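Local coordinates for Rv3651-like N-terminal domain-containing protein (PDB 4Q6U) that is of unknown function but, with one GAF-like and two PAS-like domains in a single chain, probably acts as a sensor protein, at residues E152-E157 and S175-T180; G109-D114 and A211-A216; V160-V165 and P323-G328. All coordinates share one frame; numbering follows the deposited sequence.

The three contacts show two levels of organisation in one chain: two lie inside a domain and one joins two domains. Interactions 1 and 2 reach the same five-stranded antiparallel sheet of the PAS-like middle domain, with centres about 14 Å apart; along the chain, interaction 1 is nested inside the long loop closed by interaction 2. Interaction 3 instead carries helix 157-165 of the middle domain onto strand 325-333 of the C-terminal PAS-like domain, and its segments alternate along the chain with those of the other two. Its centre is about 17 Å from that of interaction 1 and 20 Å from that of interaction 2. Val160 on this helix packs against both Trp177 and Trp113.

Interaction 1 (E152-E157 and S175-T180); sequences ELNPNE and SIWDLT
Asn154 uses both ends of its side-chain amide on the backbone of one residue, Asp178. Its OD1 accepts from Asp178 N at 2.8 Å, while its ND2 donates to Asp178 O at 3.1 Å in a nearly straight bond (169°), with that acceptor lying almost in the amide plane. Two bonds thus fix the rotation of the amide. A third polar link comes from the indole: Trp177 NE1 donates to Pro155 O at 2.8 Å, in the carbonyl plane, although the oxygen is tilted from the ring plane and the bond is bent. The loop itself is a type II turn from Asn154 to Glu157, closed by Glu157 N to Asn154 O at 3.1 Å and leading into helix 157-165. Within this chain, strand 172-180 is an outermost strand of the PAS-like middle domain's antiparallel sheet, and on its outward side the Asn154 amide takes up backbone groups much as a further strand would; its other side pairs with strand 186-198. Across the turn, Glu157 OE1 receives Asn154 N at 3.0 Å. The Glu157 chain runs extended to this point with CG anti to the backbone N (chi1 -172°), and OE2 forms a salt bridge with Lys255. Over one face of the indole lies Asn154 CB, 3.3 Å from Trp177 CD2 in a CH-pi contact with the five-membered ring, and the amide stacks on the ring with planes only 9° apart. Glu157 crosses the benzo end, CD to Trp177 CH2 at 4.0 Å, and Pro155 CD passes Trp177 CD1 at 4.1 Å. Phe191 meets the same indole edge-to-face.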
# COMPACT_ATOMS: atom_id res chain seq x y z
N GLU B 152 10.40 -7.52 3.45
CA GLU B 152 9.52 -6.54 4.08
C GLU B 152 9.59 -5.16 3.42
O GLU B 152 10.67 -4.67 3.09
CB GLU B 152 9.85 -6.40 5.57
CG GLU B 152 10.03 -7.73 6.28
CD GLU B 152 8.73 -8.48 6.44
OE1 GLU B 152 7.68 -7.83 6.65
OE2 GLU B 152 8.75 -9.73 6.35
N LEU B 153 8.44 -4.51 3.28
CA LEU B 153 8.33 -3.21 2.63
C LEU B 153 8.02 -2.11 3.64
O LEU B 153 7.35 -2.35 4.64
CB LEU B 153 7.24 -3.24 1.55
CG LEU B 153 7.37 -4.36 0.52
CD1 LEU B 153 6.23 -4.26 -0.49
CD2 LEU B 153 8.70 -4.29 -0.18
N ASN B 154 8.46 -0.89 3.36
CA ASN B 154 8.22 0.22 4.28
C ASN B 154 7.67 1.43 3.56
O ASN B 154 7.75 1.50 2.33
CB ASN B 154 9.52 0.57 5.01
CG ASN B 154 9.66 -0.16 6.32
OD1 ASN B 154 8.89 0.08 7.26
ND2 ASN B 154 10.63 -1.05 6.40
N PRO B 155 7.09 2.39 4.32
CA PRO B 155 6.54 3.61 3.73
C PRO B 155 7.53 4.37 2.87
O PRO B 155 8.67 4.59 3.29
CB PRO B 155 6.15 4.46 4.95
CG PRO B 155 5.86 3.48 6.00
CD PRO B 155 6.76 2.30 5.76
N ASN B 156 7.09 4.78 1.68
CA ASN B 156 7.91 5.55 0.76
C ASN B 156 9.17 4.84 0.29
O ASN B 156 10.10 5.49 -0.20
CB ASN B 156 8.27 6.91 1.38
CG ASN B 156 7.08 7.84 1.47
OD1 ASN B 156 6.51 8.05 2.54
ND2 ASN B 156 6.68 8.38 0.33
N GLU B 157 9.21 3.52 0.41
CA GLU B 157 10.34 2.76 -0.12
C GLU B 157 10.44 2.93 -1.64
O GLU B 157 11.52 2.87 -2.22
CB GLU B 157 10.25 1.28 0.26
CG GLU B 157 11.51 0.46 -0.10
CD GLU B 157 11.71 -0.76 0.78
OE1 GLU B 157 10.79 -1.09 1.56
OE2 GLU B 157 12.78 -1.40 0.70
N SER B 175 11.27 9.56 6.96
CA SER B 175 10.29 8.51 7.26
C SER B 175 10.62 7.77 8.55
O SER B 175 11.73 7.88 9.08
CB SER B 175 10.21 7.52 6.09
OG SER B 175 9.12 6.63 6.28
N ILE B 176 9.63 7.04 9.05
CA ILE B 176 9.82 6.07 10.12
C ILE B 176 9.61 4.67 9.55
O ILE B 176 8.57 4.41 8.94
CB ILE B 176 8.82 6.28 11.28
CG1 ILE B 176 9.02 7.65 11.94
CG2 ILE B 176 8.96 5.16 12.30
CD1 ILE B 176 10.25 7.70 12.81
N TRP B 177 10.56 3.76 9.76
CA TRP B 177 10.46 2.41 9.19
C TRP B 177 10.42 1.31 10.25
O TRP B 177 11.02 1.45 11.32
CB TRP B 177 11.63 2.15 8.25
CG TRP B 177 11.45 2.72 6.88
CD1 TRP B 177 10.58 3.70 6.50
CD2 TRP B 177 12.17 2.34 5.70
NE1 TRP B 177 10.71 3.96 5.16
CE2 TRP B 177 11.69 3.13 4.64
CE3 TRP B 177 13.17 1.40 5.44
CZ2 TRP B 177 12.17 3.02 3.35
CZ3 TRP B 177 13.65 1.28 4.15
CH2 TRP B 177 13.15 2.09 3.12
N ASP B 178 9.71 0.23 9.94
CA ASP B 178 9.70 -0.97 10.77
C ASP B 178 10.79 -1.96 10.36
O ASP B 178 10.89 -2.32 9.18
CB ASP B 178 8.34 -1.66 10.69
CG ASP B 178 7.24 -0.83 11.31
OD1 ASP B 178 7.17 -0.78 12.55
OD2 ASP B 178 6.44 -0.24 10.55
N LEU B 179 11.59 -2.41 11.32
CA LEU B 179 12.64 -3.39 11.04
C LEU B 179 12.64 -4.50 12.08
O LEU B 179 11.88 -4.46 13.05
CB LEU B 179 14.02 -2.73 11.02
CG LEU B 179 14.28 -1.45 10.21
CD1 LEU B 179 15.71 -0.96 10.47
CD2 LEU B 179 14.07 -1.68 8.73
N THR B 180 13.50 -5.49 11.89
CA THR B 180 13.73 -6.50 12.91
C THR B 180 15.23 -6.62 13.18
O THR B 180 16.02 -6.81 12.24
CB THR B 180 13.13 -7.86 12.50
OG1 THR B 180 11.69 -7.79 12.56
CG2 THR B 180 13.61 -8.95 13.42
O HOH W 1 6.85 8.01 4.92

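Interaction 2 (G109-D114 and A211-A216); sequences GPLKWD and AMNWRA
Gly109 and Asn213 form one hydrogen-bonded pair of an antiparallel ladder, and Leu111 and Ala211 form the next. In the first, Gly109 N reaches Asn213 O and Asn213 N returns to Gly109 O, both at 2.8 Å. In the second, Leu111 N donates to Ala211 O at 3.1 Å and Ala211 N to Leu111 O at 2.9 Å. Between them sits the non-hydrogen-bonded pair of Pro110 and the selenomethionine Met212. Proline has no N-H to give, and this position asks for none across the ladder. Weaker CA-H...O contacts fill in here: Met212 CA meets Gly109 O at 3.2 Å and Pro110 CA meets Ala211 O at 3.3 Å. Side-chain packing is confined largely to the face carrying Leu111, Ala211 and Asn213. Leu111 CG lies 3.9 Å from Ala211 CB, brought there by a chi1 of 64° that sets CG between the backbone N and carbonyl carbon. A similar torsion in Asn213 (chi1 68°) folds its amide over Gly109, with OD1 3.4 Å from Gly109 CA in room that a bare glycine provides; that OD1 accepts from Asn129 ND2. The segments meet at 142° between their directions, in the middle of the PAS-like sheet: strand 119-121 borders 109-114, strand 186-198 borders 206-215, and on the opposite face Met212 reaches Leu15 and Glu17 of strand 14-17.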
# COMPACT_ATOMS: atom_id res chain seq x y z
N GLY B 109 22.85 8.13 13.34
CA GLY B 109 23.73 7.31 12.55
C GLY B 109 23.80 7.81 11.12
O GLY B 109 22.85 7.64 10.35
N PRO B 110 24.92 8.45 10.77
CA PRO B 110 25.14 8.97 9.42
C PRO B 110 25.49 7.83 8.46
O PRO B 110 26.16 6.88 8.85
CB PRO B 110 26.32 9.92 9.60
CG PRO B 110 27.09 9.32 10.72
CD PRO B 110 26.10 8.64 11.63
N LEU B 111 24.99 7.93 7.24
CA LEU B 111 25.35 7.01 6.18
C LEU B 111 25.21 7.72 4.84
O LEU B 111 24.63 8.81 4.76
CB LEU B 111 24.47 5.75 6.21
CG LEU B 111 22.97 5.97 5.95
CD1 LEU B 111 22.44 4.90 5.02
CD2 LEU B 111 22.17 5.96 7.24
N LYS B 112 25.70 7.09 3.78
CA LYS B 112 25.51 7.65 2.45
C LYS B 112 25.38 6.54 1.43
O LYS B 112 25.92 5.44 1.60
CB LYS B 112 26.66 8.59 2.06
CG LYS B 112 28.00 7.90 1.93
CD LYS B 112 29.09 8.90 1.52
CE LYS B 112 30.44 8.22 1.37
NZ LYS B 112 31.50 9.23 1.06
N TRP B 113 24.64 6.85 0.37
CA TRP B 113 24.55 6.00 -0.80
C TRP B 113 25.18 6.76 -1.95
O TRP B 113 24.71 7.86 -2.29
CB TRP B 113 23.10 5.63 -1.12
CG TRP B 113 22.50 4.60 -0.22
CD1 TRP B 113 23.00 4.16 0.97
CD2 TRP B 113 21.29 3.87 -0.45
NE1 TRP B 113 22.17 3.20 1.50
CE2 TRP B 113 21.12 3.00 0.65
CE3 TRP B 113 20.34 3.86 -1.48
CZ2 TRP B 113 20.02 2.13 0.75
CZ3 TRP B 113 19.26 3.00 -1.38
CH2 TRP B 113 19.10 2.15 -0.27
N ASP B 114 26.25 6.23 -2.53
CA ASP B 114 26.78 6.79 -3.77
C ASP B 114 25.99 6.18 -4.92
O ASP B 114 26.18 5.01 -5.25
CB ASP B 114 28.29 6.51 -3.91
CG ASP B 114 28.92 7.27 -5.09
OD1 ASP B 114 28.26 7.39 -6.15
OD2 ASP B 114 30.07 7.74 -4.96
N ALA B 211 22.46 10.68 4.55
CA ALA B 211 21.37 10.39 5.46
C ALA B 211 21.78 10.34 6.92
O ALA B 211 22.96 10.27 7.25
CB ALA B 211 20.72 9.05 5.06
N MSE B 212 20.79 10.40 7.81
CA MSE B 212 21.00 10.05 9.20
C MSE B 212 19.84 9.19 9.65
O MSE B 212 18.69 9.50 9.33
CB MSE B 212 21.09 11.30 10.09
CG MSE B 212 22.24 12.20 9.77
SE MSE B 212 22.20 13.70 11.01
CE MSE B 212 20.70 14.71 10.24
N ASN B 213 20.11 8.10 10.36
CA ASN B 213 19.02 7.43 11.04
C ASN B 213 19.12 7.56 12.56
O ASN B 213 20.07 8.15 13.09
CB ASN B 213 18.92 5.94 10.61
CG ASN B 213 20.09 5.09 11.09
OD1 ASN B 213 20.88 5.50 11.94
ND2 ASN B 213 20.18 3.88 10.55
N TRP B 214 18.10 7.04 13.24
CA TRP B 214 18.09 6.94 14.69
C TRP B 214 17.04 5.89 15.06
O TRP B 214 16.10 5.65 14.29
CB TRP B 214 17.77 8.29 15.35
CG TRP B 214 16.40 8.83 15.04
CD1 TRP B 214 15.26 8.66 15.79
CD2 TRP B 214 16.03 9.65 13.93
NE1 TRP B 214 14.20 9.32 15.20
CE2 TRP B 214 14.65 9.93 14.05
CE3 TRP B 214 16.72 10.16 12.83
CZ2 TRP B 214 13.95 10.71 13.13
CZ3 TRP B 214 16.03 10.94 11.91
CH2 TRP B 214 14.66 11.20 12.06
N ARG B 215 17.22 5.24 16.20
CA ARG B 215 16.24 4.27 16.67
C ARG B 215 15.02 5.03 17.19
O ARG B 215 15.15 5.92 18.03
CB ARG B 215 16.83 3.36 17.75
CG ARG B 215 15.89 2.26 18.24
CD ARG B 215 15.78 1.13 17.22
NE ARG B 215 17.09 0.52 16.98
CZ ARG B 215 17.55 -0.53 17.65
NH1 ARG B 215 16.80 -1.08 18.60
NH2 ARG B 215 18.75 -1.02 17.38
N ALA B 216 13.84 4.71 16.65
CA ALA B 216 12.61 5.40 17.05
C ALA B 216 11.93 4.68 18.21
O ALA B 216 12.37 3.61 18.63
CB ALA B 216 11.66 5.53 15.87

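Interaction 3 (V160-V165 and P323-G328); sequences VLAMAV and PDTFAG
Val165 carries this contact, its two methyls meeting different parts of strand 325-328. With chi1 at -74°, CG1 is anti to the carbonyl carbon and reaches Ala327 CB at 4.3 Å, whereas CG2 sits between the backbone N and carbonyl carbon and touches Thr325 CG2 at 3.8 Å. The same CG2 comes within 3.7 Å of Phe326 O, so the two branches of the valine span three successive strand residues, two by side chain and one by backbone. Thr325 answers with its methyl: chi1 of -51° places CG2 anti to the backbone N, facing the helix, and turns the hydroxyl the other way, where OG1 donates weakly to Pro323 O at 3.5 Å. The threonine therefore shows its apolar branch to the other segment. Ala162, one turn earlier, adds only a loose approach, CB to Thr325 CG2 at 4.5 Å. Phe326 alternates with its neighbours along the strand; its ring leaves the helix and makes a cation-pi contact with Arg318. The contact is small and apolar, the helix and strand axes coming to 8.4 Å at nearly a right angle (94°). It lies between two PAS-like domains: helix 157-165 belongs to the middle one and strand 325-333 to the C-terminal one. Leu254 of strand 253-256 packs beside Val165, Leu161 touches Leu321 of its own chain and Leu228 of the second subunit, and Val160 faces back to Leu173 on strand 172-180.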
# COMPACT_ATOMS: atom_id res chain seq x y z
N VAL B 160 12.62 5.75 -2.27
CA VAL B 160 14.03 5.43 -2.03
C VAL B 160 14.62 4.78 -3.27
O VAL B 160 15.69 5.16 -3.74
CB VAL B 160 14.22 4.49 -0.82
CG1 VAL B 160 15.68 4.01 -0.73
CG2 VAL B 160 13.80 5.18 0.47
N LEU B 161 13.91 3.80 -3.80
CA LEU B 161 14.36 3.10 -4.98
C LEU B 161 14.42 4.06 -6.17
O LEU B 161 15.33 4.01 -6.98
CB LEU B 161 13.45 1.91 -5.28
CG LEU B 161 13.36 0.85 -4.18
CD1 LEU B 161 12.16 -0.11 -4.40
CD2 LEU B 161 14.66 0.05 -4.09
N ALA B 162 13.42 4.93 -6.27
CA ALA B 162 13.37 5.92 -7.33
C ALA B 162 14.59 6.84 -7.24
O ALA B 162 15.25 7.10 -8.24
CB ALA B 162 12.08 6.75 -7.26
N MSE B 163 14.86 7.31 -6.02
CA MSE B 163 16.03 8.13 -5.72
C MSE B 163 17.29 7.46 -6.29
O MSE B 163 18.15 8.13 -6.86
CB MSE B 163 16.15 8.35 -4.20
CG MSE B 163 17.32 9.22 -3.71
SE MSE B 163 17.36 9.62 -1.77
CE MSE B 163 15.80 10.81 -1.63
N ALA B 164 17.36 6.14 -6.18
CA ALA B 164 18.58 5.41 -6.54
C ALA B 164 18.79 5.13 -8.04
O ALA B 164 19.94 5.10 -8.49
CB ALA B 164 18.62 4.10 -5.78
N VAL B 165 17.73 4.93 -8.82
CA VAL B 165 17.91 4.48 -10.21
C VAL B 165 17.98 5.61 -11.23
O VAL B 165 18.64 5.50 -12.26
CB VAL B 165 16.78 3.53 -10.67
CG1 VAL B 165 16.93 2.18 -10.04
CG2 VAL B 165 15.42 4.13 -10.36
N PRO B 323 6.55 7.93 -12.83
CA PRO B 323 6.45 8.17 -14.27
C PRO B 323 7.82 8.36 -14.92
O PRO B 323 8.61 9.17 -14.45
CB PRO B 323 5.61 9.45 -14.36
CG PRO B 323 5.50 9.97 -12.95
CD PRO B 323 5.63 8.78 -12.07
N ASP B 324 8.09 7.58 -15.97
CA ASP B 324 9.37 7.58 -16.68
C ASP B 324 10.55 7.17 -15.80
O ASP B 324 11.70 7.43 -16.15
CB ASP B 324 9.63 8.96 -17.29
N THR B 325 10.27 6.54 -14.66
CA THR B 325 11.34 6.02 -13.80
C THR B 325 11.16 4.53 -13.53
O THR B 325 10.22 4.11 -12.86
CB THR B 325 11.40 6.76 -12.45
OG1 THR B 325 11.45 8.17 -12.68
CG2 THR B 325 12.65 6.33 -11.68
N PHE B 326 12.08 3.73 -14.05
CA PHE B 326 11.92 2.28 -14.04
C PHE B 326 13.03 1.56 -13.30
O PHE B 326 14.15 2.05 -13.18
CB PHE B 326 11.85 1.76 -15.48
CG PHE B 326 10.86 2.49 -16.33
CD1 PHE B 326 9.51 2.19 -16.27
CD2 PHE B 326 11.28 3.50 -17.19
CE1 PHE B 326 8.59 2.87 -17.06
CE2 PHE B 326 10.37 4.18 -17.98
CZ PHE B 326 9.02 3.86 -17.91
N ALA B 327 12.69 0.38 -12.78
CA ALA B 327 13.67 -0.50 -12.16
C ALA B 327 13.45 -1.90 -12.69
O ALA B 327 12.41 -2.18 -13.30
CB ALA B 327 13.56 -0.47 -10.64
N GLY B 328 14.43 -2.77 -12.48
CA GLY B 328 14.29 -4.15 -12.94
C GLY B 328 13.83 -5.08 -11.83
O GLY B 328 14.40 -5.09 -10.74